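PDB 4ASM: beta-agarase D, which cleaves the beta-1,4 linkages of agarose at random positions, with retention of anomeric configuration, through this GH16 catalytic domain. Local coordinates for residues G89-W94 / G121-K126; I321-E326 / L351-I356; A31-N36 / M54-K59; Y37-T42 / N82-S87. One frame throughout, in Å; residues are numbered along the deposited sequence.

Interaction 1 of 4, residues G89-W94 / G121-K126. With CA (calcium ion), chain B.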
# COMPACT_ATOMS: atom_id res chain seq x y z
N GLY A 89 0.52 -21.18 -8.34
CA GLY A 89 1.72 -20.35 -8.30
C GLY A 89 1.52 -18.96 -7.71
O GLY A 89 2.45 -18.18 -7.65
N ASN A 90 0.30 -18.66 -7.29
CA ASN A 90 -0.01 -17.31 -6.79
C ASN A 90 -0.72 -17.35 -5.45
O ASN A 90 -1.54 -18.24 -5.20
CB ASN A 90 -0.98 -16.58 -7.74
CG ASN A 90 -0.43 -16.39 -9.14
OD1 ASN A 90 0.56 -15.68 -9.35
ND2 ASN A 90 -1.10 -17.01 -10.12
N LEU A 91 -0.45 -16.33 -4.63
CA LEU A 91 -1.42 -15.95 -3.60
C LEU A 91 -2.66 -15.39 -4.31
O LEU A 91 -2.54 -14.56 -5.22
CB LEU A 91 -0.80 -14.87 -2.71
CG LEU A 91 -1.71 -14.18 -1.69
CD1 LEU A 91 -2.15 -15.12 -0.54
CD2 LEU A 91 -1.04 -12.91 -1.15
N ASN A 92 -3.84 -15.84 -3.88
CA ASN A 92 -5.12 -15.35 -4.38
C ASN A 92 -5.81 -14.65 -3.22
O ASN A 92 -6.00 -15.26 -2.16
CB ASN A 92 -6.03 -16.52 -4.82
CG ASN A 92 -5.59 -17.20 -6.13
OD1 ASN A 92 -6.37 -17.25 -7.08
ND2 ASN A 92 -4.38 -17.75 -6.18
N ILE A 93 -6.17 -13.38 -3.40
CA ILE A 93 -6.99 -12.67 -2.41
C ILE A 93 -8.11 -12.00 -3.19
O ILE A 93 -7.84 -11.20 -4.08
CB ILE A 93 -6.16 -11.62 -1.63
CG1 ILE A 93 -5.22 -12.35 -0.68
CG2 ILE A 93 -7.08 -10.71 -0.79
CD1 ILE A 93 -4.32 -11.44 0.16
N TRP A 94 -9.35 -12.34 -2.88
CA TRP A 94 -10.45 -11.85 -3.69
C TRP A 94 -11.53 -11.16 -2.90
O TRP A 94 -11.48 -11.09 -1.67
CB TRP A 94 -11.04 -12.98 -4.54
CG TRP A 94 -11.68 -14.10 -3.80
CD1 TRP A 94 -13.01 -14.25 -3.55
CD2 TRP A 94 -11.02 -15.25 -3.26
NE1 TRP A 94 -13.23 -15.44 -2.87
CE2 TRP A 94 -12.02 -16.06 -2.68
CE3 TRP A 94 -9.68 -15.67 -3.21
CZ2 TRP A 94 -11.73 -17.27 -2.04
CZ3 TRP A 94 -9.39 -16.88 -2.55
CH2 TRP A 94 -10.42 -17.66 -1.99
N GLY A 121 -10.34 -10.60 1.24
CA GLY A 121 -9.29 -11.23 2.04
C GLY A 121 -8.26 -10.23 2.57
O GLY A 121 -8.08 -9.13 2.03
N CYS A 122 -7.56 -10.64 3.62
CA CYS A 122 -6.51 -9.85 4.24
C CYS A 122 -5.57 -10.81 4.93
O CYS A 122 -6.04 -11.69 5.66
CB CYS A 122 -7.12 -8.89 5.28
SG CYS A 122 -5.93 -7.72 5.98
N ILE A 123 -4.27 -10.66 4.69
CA ILE A 123 -3.29 -11.52 5.34
C ILE A 123 -2.19 -10.70 5.96
O ILE A 123 -1.92 -9.57 5.53
CB ILE A 123 -2.68 -12.57 4.36
CG1 ILE A 123 -1.75 -11.89 3.34
CG2 ILE A 123 -3.79 -13.35 3.67
CD1 ILE A 123 -1.06 -12.91 2.41
N THR A 124 -1.50 -11.30 6.94
CA THR A 124 -0.35 -10.71 7.60
C THR A 124 0.82 -11.71 7.59
O THR A 124 0.61 -12.90 7.87
CB THR A 124 -0.70 -10.43 9.06
OG1 THR A 124 -1.83 -9.55 9.13
CG2 THR A 124 0.45 -9.77 9.79
N ASN A 125 2.01 -11.24 7.27
CA ASN A 125 3.24 -12.04 7.30
C ASN A 125 3.72 -12.22 8.74
O ASN A 125 3.60 -11.30 9.56
CB ASN A 125 4.30 -11.38 6.40
CG ASN A 125 5.43 -12.31 6.00
OD1 ASN A 125 5.68 -12.55 4.80
ND2 ASN A 125 6.15 -12.80 6.97
N LYS A 126 4.23 -13.41 9.05
CA LYS A 126 4.65 -13.70 10.43
C LYS A 126 6.02 -13.11 10.78
O LYS A 126 6.43 -13.16 11.94
CB LYS A 126 4.65 -15.21 10.67
CG LYS A 126 3.27 -15.78 10.49
CD LYS A 126 2.61 -16.06 11.80
CE LYS A 126 2.79 -17.49 12.19
NZ LYS A 126 2.18 -17.69 13.53
CA CA B . 4.80 -17.95 -7.75
O HOH W 1 4.49 -19.10 -9.87
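Ile-93 and Gly-121 meet where segments 89-94 and 121-126 come closest. The backbone NH of Gly-121 donates to Trp-94 O (N to O 3.2 Å), and because Gly-121 has no side chain, CG2 of Ile-93 can lie 3.4 Å from Gly-121 O. With its CG1 anti to the carbonyl carbon (chi1 -72°), Ile-93 turns CD1 toward CG2 of Ile-123, 4.0 Å away, and the two side chains cross obliquely. Further along, Leu-91 and Ile-123 meet tip to tip, CD2 to CD1 at 3.6 Å. With an alanine in place of Ile-93, the loss of CG2 and CD1 would probably leave a gap beside Gly-121 and Ile-123. The other face of strand 90-94 is looser and partly exposed: there Asn-92 ND2 makes a weak hydrogen bond to Asn-90 O, and at the strand's start Gly-89 O binds calcium. The strands diverge from the Gly-121 to Trp-94 bond, their directions 139° apart, within the GH16 jelly-roll sandwich. Strand 90-96 runs between strands 84-87 and 350-362, whereas strand 112-125 pairs with 56-57 and 320-326; Val-84 and Trp-56 close around Ile-123.

Interaction 2 of 4, residues I321-E326 / L351-I356. With CA (calcium ion), chain B; IMD (imidazole), chain C.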
# COMPACT_ATOMS: atom_id res chain seq x y z
N ILE A 321 3.96 -7.00 7.37
CA ILE A 321 3.61 -7.00 5.94
C ILE A 321 2.17 -7.49 5.81
O ILE A 321 1.84 -8.59 6.30
CB ILE A 321 4.50 -7.93 5.10
CG1 ILE A 321 5.97 -7.57 5.24
CG2 ILE A 321 4.08 -7.88 3.62
CD1 ILE A 321 6.92 -8.68 4.78
N ILE A 322 1.34 -6.68 5.17
CA ILE A 322 -0.07 -6.99 4.96
C ILE A 322 -0.38 -6.94 3.46
O ILE A 322 0.07 -6.05 2.73
CB ILE A 322 -0.98 -5.99 5.71
CG1 ILE A 322 -0.67 -6.05 7.23
CG2 ILE A 322 -2.44 -6.26 5.41
CD1 ILE A 322 -1.34 -5.00 8.08
N ILE A 323 -1.12 -7.94 2.99
CA ILE A 323 -1.63 -7.90 1.62
C ILE A 323 -3.12 -8.03 1.73
O ILE A 323 -3.62 -8.90 2.45
CB ILE A 323 -1.03 -9.02 0.74
CG1 ILE A 323 0.49 -8.88 0.70
CG2 ILE A 323 -1.65 -8.94 -0.68
CD1 ILE A 323 1.18 -10.01 -0.04
N ASN A 324 -3.86 -7.18 1.02
CA ASN A 324 -5.32 -7.26 1.09
C ASN A 324 -6.03 -6.60 -0.08
O ASN A 324 -5.39 -6.03 -0.96
CB ASN A 324 -5.87 -6.71 2.44
CG ASN A 324 -5.89 -5.18 2.53
OD1 ASN A 324 -5.82 -4.49 1.52
ND2 ASN A 324 -6.02 -4.66 3.74
N VAL A 325 -7.35 -6.70 -0.06
CA VAL A 325 -8.21 -5.94 -0.94
C VAL A 325 -9.13 -5.10 -0.03
O VAL A 325 -9.53 -5.56 1.03
CB VAL A 325 -9.02 -6.91 -1.84
CG1 VAL A 325 -10.26 -6.23 -2.47
CG2 VAL A 325 -8.07 -7.51 -2.90
N GLU A 326 -9.44 -3.87 -0.46
CA GLU A 326 -10.31 -2.98 0.32
C GLU A 326 -11.31 -2.24 -0.54
O GLU A 326 -10.98 -1.79 -1.63
CB GLU A 326 -9.48 -1.93 1.08
CG GLU A 326 -8.62 -2.53 2.17
CD GLU A 326 -7.72 -1.50 2.84
OE1 GLU A 326 -7.87 -0.28 2.57
OE2 GLU A 326 -6.88 -1.92 3.67
N LEU A 351 -7.10 -10.67 -6.68
CA LEU A 351 -5.72 -10.19 -6.70
C LEU A 351 -4.77 -11.38 -6.71
O LEU A 351 -4.91 -12.26 -5.88
CB LEU A 351 -5.49 -9.33 -5.45
CG LEU A 351 -4.10 -8.71 -5.30
CD1 LEU A 351 -3.85 -7.61 -6.31
CD2 LEU A 351 -3.94 -8.16 -3.89
N LEU A 352 -3.81 -11.40 -7.64
CA LEU A 352 -2.85 -12.52 -7.75
C LEU A 352 -1.45 -12.03 -7.47
O LEU A 352 -0.95 -11.16 -8.20
CB LEU A 352 -2.89 -13.13 -9.16
CG LEU A 352 -4.20 -13.77 -9.61
CD1 LEU A 352 -4.03 -14.34 -11.00
CD2 LEU A 352 -4.69 -14.84 -8.65
N VAL A 353 -0.81 -12.57 -6.43
CA VAL A 353 0.58 -12.24 -6.16
C VAL A 353 1.44 -13.47 -6.46
O VAL A 353 1.36 -14.51 -5.80
CB VAL A 353 0.82 -11.73 -4.72
CG1 VAL A 353 2.28 -11.34 -4.51
CG2 VAL A 353 -0.12 -10.54 -4.38
N ASP A 354 2.27 -13.34 -7.48
CA ASP A 354 3.17 -14.42 -7.88
C ASP A 354 4.24 -14.67 -6.82
O ASP A 354 4.56 -15.82 -6.50
CB ASP A 354 3.78 -14.02 -9.22
CG ASP A 354 4.65 -15.11 -9.85
OD1 ASP A 354 4.63 -16.29 -9.42
OD2 ASP A 354 5.36 -14.76 -10.82
N TRP A 355 4.77 -13.58 -6.28
CA TRP A 355 5.81 -13.67 -5.26
C TRP A 355 5.99 -12.35 -4.54
O TRP A 355 5.65 -11.29 -5.07
CB TRP A 355 7.14 -14.14 -5.84
CG TRP A 355 7.70 -13.43 -7.05
CD1 TRP A 355 7.71 -13.91 -8.33
CD2 TRP A 355 8.44 -12.18 -7.10
NE1 TRP A 355 8.37 -13.04 -9.17
CE2 TRP A 355 8.82 -11.98 -8.44
CE3 TRP A 355 8.78 -11.21 -6.14
CZ2 TRP A 355 9.55 -10.85 -8.86
CZ3 TRP A 355 9.50 -10.08 -6.56
CH2 TRP A 355 9.89 -9.92 -7.92
N ILE A 356 6.52 -12.43 -3.33
CA ILE A 356 6.97 -11.28 -2.58
C ILE A 356 8.31 -11.63 -1.95
O ILE A 356 8.46 -12.68 -1.31
CB ILE A 356 5.90 -10.81 -1.54
CG1 ILE A 356 6.32 -9.49 -0.87
CG2 ILE A 356 5.57 -11.93 -0.54
CD1 ILE A 356 5.21 -8.87 -0.05
CA CA B . 4.80 -17.95 -7.75
N1 IMD C . -3.22 1.26 3.60
C2 IMD C . -4.12 0.39 4.09
N3 IMD C . -4.93 -0.00 3.09
C4 IMD C . -4.53 0.60 1.94
C5 IMD C . -3.45 1.40 2.27
O HOH W 1 4.49 -19.10 -9.87
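Two complementary first torsions bring Ile-323 and Ile-356 together: Ile-323 holds CG1 anti to its carbonyl carbon (chi1 -59°), while Ile-356 holds CG1 anti to its backbone N (chi1 -174°). Both chains then extend into the space between the strands, and their CD1 atoms meet tip to tip at 4.2 Å. The same Ile-356 CD1 also touches CG2 of Ile-321, 4.0 Å off, where the two chains slide past each other in opposite directions. Ile-323 uses its other branch on Leu-351, CG2 to CD2 at 4.0 Å, the side chains crossing at about a right angle; CG2 of Val-325 lies against Leu-351 CB at 4.1 Å. This is face-to-face packing of the GH16 beta-sandwich: the strands run nearly antiparallel, at 159°, yet their axes stay 9.0 Å apart, so branched aliphatic side chains join them. Leu-91 and Ile-93 press on Ile-323 from strand 90-96, and Val-139 covers Leu-351 and Val-353. On strand 351-356 a classic beta bulge turns both Asp-354 and Trp-355 to Arg-138, and Asp-354 binds calcium through its backbone O and through OD1 (2.4 Å). On strand 321-326, Asn-324 ND2 donates to Glu-326 OE2, reaching its anti side; an imidazole, probably from the crystallisation liquor, donates from N3 to that oxygen (2.8 Å) of Glu-326, a probable substrate-binding residue, and is also hydrogen-bonded to Glu-160, the probable nucleophile.

Interaction 3 of 4, residues A31-N36 / M54-K59. With CA (calcium ion), chain B.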
# COMPACT_ATOMS: atom_id res chain seq x y z
N ALA A 31 10.64 -14.40 5.67
CA ALA A 31 9.64 -13.42 5.22
C ALA A 31 9.19 -13.62 3.78
O ALA A 31 8.03 -13.35 3.44
CB ALA A 31 10.16 -12.01 5.38
N SER A 32 10.12 -14.06 2.93
CA SER A 32 9.86 -14.13 1.50
C SER A 32 9.01 -15.34 1.12
O SER A 32 9.04 -16.37 1.80
CB SER A 32 11.18 -14.12 0.73
OG SER A 32 11.91 -12.96 1.07
N ASP A 33 8.26 -15.22 0.03
CA ASP A 33 7.37 -16.29 -0.37
C ASP A 33 7.09 -16.20 -1.88
O ASP A 33 6.61 -15.17 -2.37
CB ASP A 33 6.04 -16.19 0.40
CG ASP A 33 5.25 -17.48 0.38
OD1 ASP A 33 5.55 -18.35 -0.48
OD2 ASP A 33 4.32 -17.61 1.20
N ASP A 34 7.39 -17.26 -2.62
CA ASP A 34 6.99 -17.30 -4.03
C ASP A 34 5.70 -18.09 -4.32
O ASP A 34 5.37 -18.33 -5.49
CB ASP A 34 8.14 -17.63 -5.01
CG ASP A 34 8.79 -18.98 -4.77
OD1 ASP A 34 8.37 -19.71 -3.85
OD2 ASP A 34 9.75 -19.28 -5.54
N PHE A 35 4.97 -18.46 -3.26
CA PHE A 35 3.56 -18.90 -3.34
C PHE A 35 3.31 -20.05 -4.31
O PHE A 35 2.31 -20.05 -5.03
CB PHE A 35 2.65 -17.72 -3.74
CG PHE A 35 2.62 -16.60 -2.71
CD1 PHE A 35 2.15 -16.86 -1.43
CD2 PHE A 35 3.00 -15.29 -3.04
CE1 PHE A 35 2.08 -15.85 -0.48
CE2 PHE A 35 2.93 -14.27 -2.09
CZ PHE A 35 2.48 -14.55 -0.81
N ASN A 36 4.17 -21.08 -4.29
CA ASN A 36 4.05 -22.16 -5.28
C ASN A 36 3.43 -23.45 -4.73
O ASN A 36 3.27 -24.46 -5.44
CB ASN A 36 5.38 -22.36 -5.99
CG ASN A 36 5.74 -21.15 -6.86
OD1 ASN A 36 4.84 -20.40 -7.31
ND2 ASN A 36 7.03 -20.94 -7.08
N MET A 54 5.29 -21.62 8.57
CA MET A 54 4.21 -20.68 8.80
C MET A 54 4.76 -19.34 8.37
O MET A 54 5.57 -18.74 9.08
CB MET A 54 3.87 -20.62 10.29
CG MET A 54 3.54 -21.94 10.91
SD MET A 54 3.85 -21.88 12.70
CE MET A 54 2.86 -23.31 13.19
N LYS A 55 4.33 -18.85 7.21
CA LYS A 55 4.80 -17.55 6.75
C LYS A 55 3.74 -16.46 6.89
O LYS A 55 4.09 -15.28 6.94
CB LYS A 55 5.22 -17.62 5.29
CG LYS A 55 6.51 -18.38 5.06
CD LYS A 55 6.92 -18.33 3.61
CE LYS A 55 8.20 -19.11 3.39
NZ LYS A 55 9.38 -18.29 3.80
N TRP A 56 2.48 -16.84 6.90
CA TRP A 56 1.36 -15.91 6.93
C TRP A 56 0.26 -16.42 7.82
O TRP A 56 0.19 -17.63 8.10
CB TRP A 56 0.74 -15.73 5.52
CG TRP A 56 1.71 -15.40 4.43
CD1 TRP A 56 2.41 -16.28 3.68
CD2 TRP A 56 2.07 -14.09 3.97
NE1 TRP A 56 3.19 -15.62 2.77
CE2 TRP A 56 3.01 -14.27 2.93
CE3 TRP A 56 1.68 -12.79 4.31
CZ2 TRP A 56 3.59 -13.19 2.23
CZ3 TRP A 56 2.25 -11.71 3.63
CH2 TRP A 56 3.20 -11.92 2.59
N TYR A 57 -0.63 -15.53 8.23
CA TYR A 57 -1.97 -15.93 8.66
C TYR A 57 -3.04 -15.15 7.90
O TYR A 57 -2.79 -14.03 7.41
CB TYR A 57 -2.17 -15.87 10.19
CG TYR A 57 -1.79 -14.58 10.86
CD1 TYR A 57 -0.50 -14.38 11.33
CD2 TYR A 57 -2.73 -13.57 11.05
CE1 TYR A 57 -0.15 -13.20 11.98
CE2 TYR A 57 -2.39 -12.38 11.70
CZ TYR A 57 -1.10 -12.20 12.15
OH TYR A 57 -0.77 -11.02 12.79
N ASN A 58 -4.22 -15.76 7.78
CA ASN A 58 -5.29 -15.25 6.92
C ASN A 58 -6.18 -14.22 7.60
O ASN A 58 -7.42 -14.22 7.42
CB ASN A 58 -6.11 -16.42 6.32
CG ASN A 58 -6.78 -17.30 7.37
OD1 ASN A 58 -6.48 -17.20 8.57
ND2 ASN A 58 -7.69 -18.17 6.93
N LYS A 59 -5.55 -13.31 8.34
CA LYS A 59 -6.29 -12.27 9.04
C LYS A 59 -5.46 -10.99 9.09
O LYS A 59 -4.25 -11.03 8.97
CB LYS A 59 -6.65 -12.77 10.46
CG LYS A 59 -7.55 -11.85 11.27
CD LYS A 59 -7.97 -12.58 12.55
CE LYS A 59 -8.80 -11.68 13.44
NZ LYS A 59 -9.48 -12.48 14.52
CA CA B . 4.80 -17.95 -7.75
O HOH W 1 4.49 -19.10 -9.87
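Phe-35 lays the CE1-CZ side of its ring along the indole of Trp-56, and the two barely overlap. Their planes lie 28° apart and the Phe-35 centroid is 5.3 Å from that of the five-membered ring, so contact is made through Phe-35 CE1 on Trp-56 NE1 (3.4 Å) and CZ on CZ2 (3.5 Å). Asp-33 ties the pair together. Its OD2 accepts the indole N-H of Trp-56 (NE1 to OD2 2.8 Å, 148° at the hydrogen) on the anti lone pair and close to the ring plane, while Tyr-37 OH bonds to the same oxygen. The other oxygen, OD1, accepts the backbone N of Phe-35 at 2.8 Å from above the carboxylate plane, closing an Asx turn that brings Asp-33 CG over one face of the Phe-35 ring, toward its rim. With both oxygens engaged, the carboxylate is held against rotation. Lys-55 runs extended past Asp-33 and bends only at its end (chi4 -81°), which delivers NZ to Ser-32 O at 2.8 Å rather than to the carboxylate; NZ and Asp-33 OD2 remain 5.7 Å apart, so any attraction is probably modest. Beyond the Asx turn, Asp-34 O and Asn-36 OD1 both bind calcium, the former at 2.4 Å, so the turn leads straight into the metal site. Lys-55 and Trp-56 form a classic beta bulge opposite Phe-48 of strand 47-48. Strand 56-57 also pairs with strand 112-125, and Trp-56 touches Ile-123 of that strand and Ile-356 of strand 350-362, which is bonded to Asp-33 through its backbone.

Interaction 4 of 4, residues Y37-T42 / N82-S87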
# COMPACT_ATOMS: atom_id res chain seq x y z
N TYR A 37 2.99 -23.35 -3.48
CA TYR A 37 2.39 -24.43 -2.74
C TYR A 37 0.87 -24.31 -2.78
O TYR A 37 0.32 -23.39 -3.40
CB TYR A 37 2.91 -24.39 -1.29
CG TYR A 37 2.75 -23.04 -0.60
CD1 TYR A 37 3.71 -22.03 -0.75
CD2 TYR A 37 1.64 -22.78 0.19
CE1 TYR A 37 3.55 -20.80 -0.11
CE2 TYR A 37 1.46 -21.55 0.81
CZ TYR A 37 2.44 -20.58 0.67
OH TYR A 37 2.26 -19.36 1.30
N THR A 38 0.19 -25.25 -2.12
CA THR A 38 -1.25 -25.22 -2.01
C THR A 38 -1.65 -24.81 -0.60
O THR A 38 -1.15 -25.37 0.38
CB THR A 38 -1.88 -26.60 -2.39
OG1 THR A 38 -1.62 -26.85 -3.78
CG2 THR A 38 -3.39 -26.61 -2.15
N PHE A 39 -2.49 -23.78 -0.51
CA PHE A 39 -3.21 -23.46 0.71
C PHE A 39 -4.66 -23.30 0.30
O PHE A 39 -5.02 -22.36 -0.42
CB PHE A 39 -2.68 -22.17 1.36
CG PHE A 39 -3.58 -21.64 2.44
CD1 PHE A 39 -3.92 -22.43 3.53
CD2 PHE A 39 -4.09 -20.34 2.37
CE1 PHE A 39 -4.77 -21.96 4.52
CE2 PHE A 39 -4.96 -19.86 3.34
CZ PHE A 39 -5.30 -20.67 4.44
N ASN A 40 -5.51 -24.25 0.70
CA ASN A 40 -6.92 -24.16 0.38
C ASN A 40 -7.63 -23.21 1.34
O ASN A 40 -7.32 -23.19 2.54
CB ASN A 40 -7.61 -25.53 0.36
CG ASN A 40 -7.21 -26.37 -0.85
OD1 ASN A 40 -6.39 -27.27 -0.72
ND2 ASN A 40 -7.77 -26.06 -2.02
N PRO A 41 -8.58 -22.41 0.83
CA PRO A 41 -9.20 -21.40 1.66
C PRO A 41 -10.01 -22.04 2.79
O PRO A 41 -10.56 -23.14 2.62
CB PRO A 41 -10.13 -20.66 0.69
CG PRO A 41 -10.39 -21.63 -0.42
CD PRO A 41 -9.11 -22.39 -0.55
N THR A 42 -10.07 -21.35 3.92
CA THR A 42 -10.79 -21.83 5.10
C THR A 42 -11.36 -20.65 5.88
O THR A 42 -10.75 -19.58 5.91
CB THR A 42 -9.85 -22.68 6.02
OG1 THR A 42 -10.53 -23.03 7.22
CG2 THR A 42 -8.58 -21.90 6.38
N ASN A 82 -11.89 -16.79 4.59
CA ASN A 82 -11.91 -17.74 3.46
C ASN A 82 -11.73 -17.10 2.08
O ASN A 82 -11.88 -17.78 1.06
CB ASN A 82 -13.14 -18.66 3.50
CG ASN A 82 -14.41 -17.97 3.09
OD1 ASN A 82 -14.43 -16.75 2.83
ND2 ASN A 82 -15.49 -18.73 3.01
N HIS A 83 -11.41 -15.80 2.06
CA HIS A 83 -11.12 -15.09 0.80
C HIS A 83 -9.61 -14.98 0.53
O HIS A 83 -9.14 -14.03 -0.08
CB HIS A 83 -11.80 -13.70 0.80
CG HIS A 83 -13.26 -13.75 0.49
ND1 HIS A 83 -14.10 -14.73 0.98
CD2 HIS A 83 -14.00 -12.99 -0.35
CE1 HIS A 83 -15.32 -14.54 0.50
NE2 HIS A 83 -15.29 -13.49 -0.31
N VAL A 84 -8.88 -16.01 0.95
CA VAL A 84 -7.43 -16.10 0.84
C VAL A 84 -7.10 -17.54 0.48
O VAL A 84 -7.61 -18.46 1.10
CB VAL A 84 -6.76 -15.83 2.22
CG1 VAL A 84 -5.25 -16.06 2.14
CG2 VAL A 84 -7.08 -14.42 2.74
N ALA A 85 -6.29 -17.72 -0.56
CA ALA A 85 -5.80 -19.06 -0.90
C ALA A 85 -4.44 -18.94 -1.58
O ALA A 85 -4.04 -17.86 -2.04
CB ALA A 85 -6.78 -19.76 -1.83
N VAL A 86 -3.70 -20.05 -1.64
CA VAL A 86 -2.50 -20.09 -2.46
C VAL A 86 -2.68 -21.28 -3.38
O VAL A 86 -2.97 -22.38 -2.92
CB VAL A 86 -1.20 -20.21 -1.61
CG1 VAL A 86 0.05 -20.17 -2.49
CG2 VAL A 86 -1.16 -19.08 -0.59
N SER A 87 -2.54 -21.03 -4.69
CA SER A 87 -2.68 -22.09 -5.71
C SER A 87 -2.28 -21.57 -7.06
O SER A 87 -2.34 -20.37 -7.33
CB SER A 87 -4.11 -22.66 -5.76
OG SER A 87 -5.04 -21.65 -6.11
O HOH W 2 -8.30 -18.94 3.80
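Backbone hydrogen bonds join Phe-39 to Val-86 in both directions: Phe-39 N donates to Val-86 O at 2.8 Å, and Val-86 N donates to Phe-39 O at 2.9 Å. Water 2 spans the chains further on, hydrogen-bonded to Thr-42 N and to Val-84 O. Weaker CA-H...O contacts run alongside, Thr-38 CA approaching Val-86 O at 3.4 Å. The Phe-39 and Val-86 bonds define a single antiparallel bridge of the hydrogen-bonded type, by which the otherwise irregular segment 37-42 lies along the edge of strand 84-87, whose residues probably belong to the substrate-binding region. Among the apolar contacts, a CH-pi interaction stands out: Val-86 CG1 sits over one face of the Tyr-37 ring, 3.9 Å from the centroid and 14° off the normal. Tyr-37 reaches this place with CG between its backbone N and carbonyl carbon (chi1 53°). With a serine in place of Tyr-37, CG1 of Val-86 would probably be left without its aromatic cover and Asp-33 OD2 without this hydroxyl partner. Phe-39 touches Val-86 CB to CB at 3.9 Å and meets Val-84 CG1 at its ring edge, while its ring stacks with Phe-48. On the outer side, where Asn-40 and Pro-41 are exposed, Pro-41 CD rests on Ala-85 CB at 3.7 Å, and the proline also touches Trp-94.

Overall arrangement
Interactions 1 and 2 are core contacts whose centres lie 5 Å apart: strands 90-96 and 350-362 pair as neighbours, as do 112-125 and 320-326, so both contacts fill the same space between sheets with aliphatic side chains. Interaction 3 is equally buried but works through directed polar bonds and two aromatic rings, as suits a loop folded against a short strand. Interaction 4, partly buried and farther from the chain's centre, combines one two-bond backbone bridge with apolar and CH-pi contacts, with an exposed outer side. Calcium links interactions 1, 2 and 3, each supplying ligands from a different segment, and segments 31-36 and 37-42 carry the loop of interaction 3 directly into interaction 4.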